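Local coordinates for protein 16S rRNA methyltransferase (Streptomyces sp. DSM 40477, PDB 3MQ2) that methylates N1 of adenine 1408 in 16S rRNA, using S-adenosyl-L-methionine, and so confers resistance to aminoglycosides such as kanamycin and apramycin, at residues L57-S62 with W87-R92. Residues are numbered along the deposited sequence; the frame is centred on the assembly and turned at random.
Sequences LDADKS and WATAER. With SAH (S-adenosyl-L-homocysteine), chain C.
Asp58 pairs in parallel register with Trp87 where two neighbouring strands end, and the backbone bond from Ala88 N to Asp58 O (3.1 Å) is the last rung before the chains turn off into ligand-binding loops. Trp87 turns its indole along the loop after Asp58, chi1 (-170°) setting CG opposite the backbone N, and NE1 donates to Ala59 O at 2.9 Å, the oxygen lying close to the ring plane though the N-H is bent (133°). Lys61 covers one face of this ring: CD sits 3.6 Å from the centroid of the six-membered ring, almost on its normal, while NZ is too distant for more than a weak cation-pi attraction. Nearer the adenine, Ala59 CB meets Thr89 CG2 at 3.7 Å.

The carboxylate of Asp58 takes both ribose hydroxyls of S-adenosyl-L-homocysteine, OD1 from O3' (2.7 Å) and OD2 from O2' (2.9 Å), as expected of a Rossmann-like methyltransferase. OD2 also accepts from Asp60 N on its anti lone pair, an Asx turn that probably helps fix the rotation of the carboxylate. From the other loop, Ala90 N reaches adenine N1 at 2.6 Å and Glu91 OE1 accepts from the N6 amino group. Strand 52-58 separates edge strand 83-87 from strand 29-34, where Leu57 touches Leu32 and Val34, while Val7 of strand 5-8 touches both Lys61 and Trp87.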
ATOM      1  N   LEU A  57       0.109  -3.652  -6.266  1.00  6.74           N
ATOM      2  CA  LEU A  57      -0.397  -3.091  -7.508  1.00  7.53           C
ATOM      3  C   LEU A  57      -0.002  -1.637  -7.680  1.00 10.48           C
ATOM      4  O   LEU A  57       0.312  -0.931  -6.706  1.00  9.02           O
ATOM      5  CB  LEU A  57      -1.908  -3.272  -7.610  1.00 12.94           C
ATOM      6  CG  LEU A  57      -2.745  -2.793  -6.430  1.00 14.10           C
ATOM      7  CD1 LEU A  57      -3.026  -1.317  -6.583  1.00 17.14           C
ATOM      8  CD2 LEU A  57      -4.050  -3.572  -6.358  1.00 16.80           C
ATOM      9  N   ASP A  58       0.027  -1.202  -8.936  1.00  7.13           N
ATOM     10  CA  ASP A  58       0.240   0.207  -9.225  1.00  7.78           C
ATOM     11  C   ASP A  58      -0.473   0.527 -10.516  1.00  9.99           C
ATOM     12  O   ASP A  58      -0.628  -0.346 -11.378  1.00 10.11           O
ATOM     13  CB  ASP A  58       1.724   0.521  -9.400  1.00  8.43           C
ATOM     14  CG  ASP A  58       2.030   1.995  -9.203  1.00 14.93           C
ATOM     15  OD1 ASP A  58       2.392   2.374  -8.066  1.00 13.57           O
ATOM     16  OD2 ASP A  58       1.889   2.782 -10.168  1.00 17.88           O
ATOM     17  N   ALA A  59      -0.878   1.784 -10.649  1.00  9.60           N
ATOM     18  CA  ALA A  59      -1.518   2.252 -11.888  1.00 10.68           C
ATOM     19  C   ALA A  59      -0.541   2.264 -13.057  1.00 14.96           C
ATOM     20  O   ALA A  59      -0.950   2.173 -14.221  1.00 11.55           O
ATOM     21  CB  ALA A  59      -2.081   3.642 -11.676  1.00 14.28           C
ATOM     22  N   ASP A  60       0.752   2.395 -12.758  1.00 13.79           N
ATOM     23  CA  ASP A  60       1.775   2.501 -13.801  1.00 16.82           C
ATOM     24  C   ASP A  60       2.588   1.207 -13.924  1.00 19.08           C
ATOM     25  O   ASP A  60       3.450   0.933 -13.089  1.00 21.96           O
ATOM     26  CB  ASP A  60       2.707   3.679 -13.491  1.00 22.13           C
ATOM     27  CG  ASP A  60       3.801   3.865 -14.536  1.00 32.08           C
ATOM     28  OD1 ASP A  60       3.979   2.988 -15.408  1.00 28.73           O
ATOM     29  OD2 ASP A  60       4.496   4.900 -14.477  1.00 44.38           O
ATOM     30  N   LYS A  61       2.323   0.419 -14.962  1.00 15.04           N
ATOM     31  CA  LYS A  61       2.957  -0.890 -15.086  1.00 17.23           C
ATOM     32  C   LYS A  61       4.466  -0.801 -15.293  1.00 18.29           C
ATOM     33  O   LYS A  61       5.199  -1.701 -14.889  1.00 18.03           O
ATOM     34  CB  LYS A  61       2.312  -1.733 -16.196  1.00 19.29           C
ATOM     35  CG  LYS A  61       2.425  -1.168 -17.618  1.00 19.70           C
ATOM     36  CD  LYS A  61       1.682  -2.081 -18.609  1.00 21.86           C
ATOM     37  CE  LYS A  61       1.495  -1.439 -19.982  1.00 27.92           C
ATOM     38  NZ  LYS A  61       2.784  -1.184 -20.681  1.00 32.12           N
ATOM     39  N   SER A  62       4.930   0.286 -15.904  1.00 20.65           N
ATOM     40  CA  SER A  62       6.356   0.422 -16.208  1.00 18.90           C
ATOM     41  C   SER A  62       7.232   0.457 -14.955  1.00 19.57           C
ATOM     42  O   SER A  62       8.381   0.011 -14.989  1.00 16.84           O
ATOM     43  CB  SER A  62       6.619   1.669 -17.051  1.00 25.12           C
ATOM     44  OG  SER A  62       6.406   2.845 -16.289  1.00 31.89           O
ATOM     45  N   TRP A  87      -1.456  -4.804 -12.353  1.00  8.61           N
ATOM     46  CA  TRP A  87      -1.627  -3.484 -12.947  1.00  9.61           C
ATOM     47  C   TRP A  87      -3.031  -3.019 -12.646  1.00 10.60           C
ATOM     48  O   TRP A  87      -3.984  -3.566 -13.186  1.00  9.59           O
ATOM     49  CB  TRP A  87      -1.473  -3.618 -14.459  1.00  7.61           C
ATOM     50  CG  TRP A  87      -1.395  -2.345 -15.237  1.00 10.36           C
ATOM     51  CD1 TRP A  87      -1.040  -1.094 -14.787  1.00 11.33           C
ATOM     52  CD2 TRP A  87      -1.667  -2.205 -16.640  1.00  9.59           C
ATOM     53  NE1 TRP A  87      -1.069  -0.193 -15.840  1.00 10.96           N
ATOM     54  CE2 TRP A  87      -1.450  -0.852 -16.976  1.00 10.25           C
ATOM     55  CE3 TRP A  87      -2.058  -3.101 -17.640  1.00 10.15           C
ATOM     56  CZ2 TRP A  87      -1.625  -0.372 -18.276  1.00 12.25           C
ATOM     57  CZ3 TRP A  87      -2.230  -2.617 -18.935  1.00 12.35           C
ATOM     58  CH2 TRP A  87      -2.020  -1.267 -19.237  1.00 16.26           C
ATOM     59  N   ALA A  88      -3.175  -2.028 -11.775  1.00  7.85           N
ATOM     60  CA  ALA A  88      -4.511  -1.587 -11.382  1.00  7.97           C
ATOM     61  C   ALA A  88      -4.446  -0.293 -10.606  1.00  8.76           C
ATOM     62  O   ALA A  88      -3.447  -0.008  -9.957  1.00 10.19           O
ATOM     63  CB  ALA A  88      -5.199  -2.655 -10.524  1.00 11.69           C
ATOM     64  N   THR A  89      -5.526   0.481 -10.667  1.00  8.51           N
ATOM     65  CA  THR A  89      -5.628   1.690  -9.857  1.00  9.07           C
ATOM     66  C   THR A  89      -6.411   1.426  -8.586  1.00  9.60           C
ATOM     67  O   THR A  89      -7.182   0.470  -8.497  1.00 10.34           O
ATOM     68  CB  THR A  89      -6.370   2.798 -10.610  1.00 10.27           C
ATOM     69  OG1 THR A  89      -7.738   2.416 -10.786  1.00 10.60           O
ATOM     70  CG2 THR A  89      -5.726   3.027 -11.974  1.00 12.13           C
ATOM     71  N   ALA A  90      -6.253   2.313  -7.609  1.00 10.57           N
ATOM     72  CA  ALA A  90      -7.037   2.210  -6.390  1.00 12.25           C
ATOM     73  C   ALA A  90      -8.525   2.470  -6.636  1.00 13.83           C
ATOM     74  O   ALA A  90      -9.375   2.001  -5.871  1.00 14.57           O
ATOM     75  CB  ALA A  90      -6.489   3.147  -5.312  1.00 14.74           C
ATOM     76  N   GLU A  91      -8.842   3.208  -7.700  1.00 12.70           N
ATOM     77  CA  GLU A  91     -10.234   3.451  -8.069  1.00 12.08           C
ATOM     78  C   GLU A  91     -10.901   2.198  -8.624  1.00 13.70           C
ATOM     79  O   GLU A  91     -12.113   2.013  -8.489  1.00 14.49           O
ATOM     80  CB  GLU A  91     -10.318   4.564  -9.120  1.00 12.38           C
ATOM     81  CG  GLU A  91     -10.061   5.968  -8.580  1.00 13.73           C
ATOM     82  CD  GLU A  91      -8.603   6.364  -8.569  1.00 19.60           C
ATOM     83  OE1 GLU A  91      -7.727   5.500  -8.803  1.00 14.58           O
ATOM     84  OE2 GLU A  91      -8.335   7.559  -8.319  1.00 19.09           O
ATOM     85  N   ARG A  92     -10.110   1.353  -9.281  1.00 11.40           N
ATOM     86  CA  ARG A  92     -10.626   0.136  -9.901  1.00 10.13           C
ATOM     87  C   ARG A  92      -9.795  -1.066  -9.493  1.00  9.28           C
ATOM     88  O   ARG A  92      -9.065  -1.642 -10.292  1.00 10.36           O
ATOM     89  CB  ARG A  92     -10.631   0.258 -11.421  1.00 12.67           C
ATOM     90  CG  ARG A  92     -11.641   1.249 -11.963  1.00 16.85           C
ATOM     91  CD  ARG A  92     -11.616   1.198 -13.477  1.00  9.55           C
ATOM     92  NE  ARG A  92     -12.665   2.008 -14.074  1.00 11.15           N
ATOM     93  CZ  ARG A  92     -12.939   2.000 -15.371  1.00 11.09           C
ATOM     94  NH1 ARG A  92     -12.223   1.238 -16.187  1.00 13.39           N
ATOM     95  NH2 ARG A  92     -13.907   2.764 -15.846  1.00 12.81           N
TER
HETATM   96  N   SAH C 216       4.575   2.887  -2.168  0.62  5.86           N
HETATM   97  CA  SAH C 216       5.671   3.028  -3.111  0.62 13.22           C
HETATM   98  CB  SAH C 216       5.365   4.098  -4.157  0.62  9.82           C
HETATM   99  CG  SAH C 216       4.770   5.382  -3.589  0.62 13.11           C
HETATM  100  SD  SAH C 216       4.786   6.718  -4.810  0.62 17.41           S
HETATM  101  C   SAH C 216       6.937   3.378  -2.355  0.62 21.89           C
HETATM  102  O   SAH C 216       8.024   3.440  -2.931  0.62 22.72           O
HETATM  103  OXT SAH C 216       6.882   3.609  -1.147  0.62 14.06           O
HETATM  104  C5' SAH C 216       2.984   6.562  -4.899  0.62 13.49           C
HETATM  105  C4' SAH C 216       2.554   5.520  -5.925  0.62  9.21           C
HETATM  106  O4' SAH C 216       1.145   5.432  -5.926  0.62 13.42           O
HETATM  107  C3' SAH C 216       2.961   5.881  -7.355  0.62 12.13           C
HETATM  108  O3' SAH C 216       3.629   4.787  -7.934  0.62 13.20           O
HETATM  109  C2' SAH C 216       1.673   6.097  -8.120  0.62 12.97           C
HETATM  110  O2' SAH C 216       1.749   5.545  -9.422  0.62 14.44           O
HETATM  111  C1' SAH C 216       0.679   5.343  -7.260  0.62 10.71           C
HETATM  112  N9  SAH C 216      -0.693   5.862  -7.321  0.62 15.81           N
HETATM  113  C8  SAH C 216      -1.143   7.145  -7.151  0.62 11.25           C
HETATM  114  N7  SAH C 216      -2.499   7.134  -7.280  0.62 16.73           N
HETATM  115  C5  SAH C 216      -2.894   5.857  -7.522  0.62 12.80           C
HETATM  116  C6  SAH C 216      -4.134   5.272  -7.733  0.62 12.30           C
HETATM  117  N6  SAH C 216      -5.245   6.004  -7.715  0.62 11.46           N
HETATM  118  N1  SAH C 216      -4.202   3.915  -7.951  0.62 13.59           N
HETATM  119  C2  SAH C 216      -3.061   3.140  -7.967  0.62 14.33           C
HETATM  120  N3  SAH C 216      -1.829   3.719  -7.768  0.62 11.22           N
HETATM  121  C4  SAH C 216      -1.765   5.054  -7.543  0.62 13.81           C
HETATM  122  O   HOH W   1       0.715   2.109 -17.099  1.00 17.53           O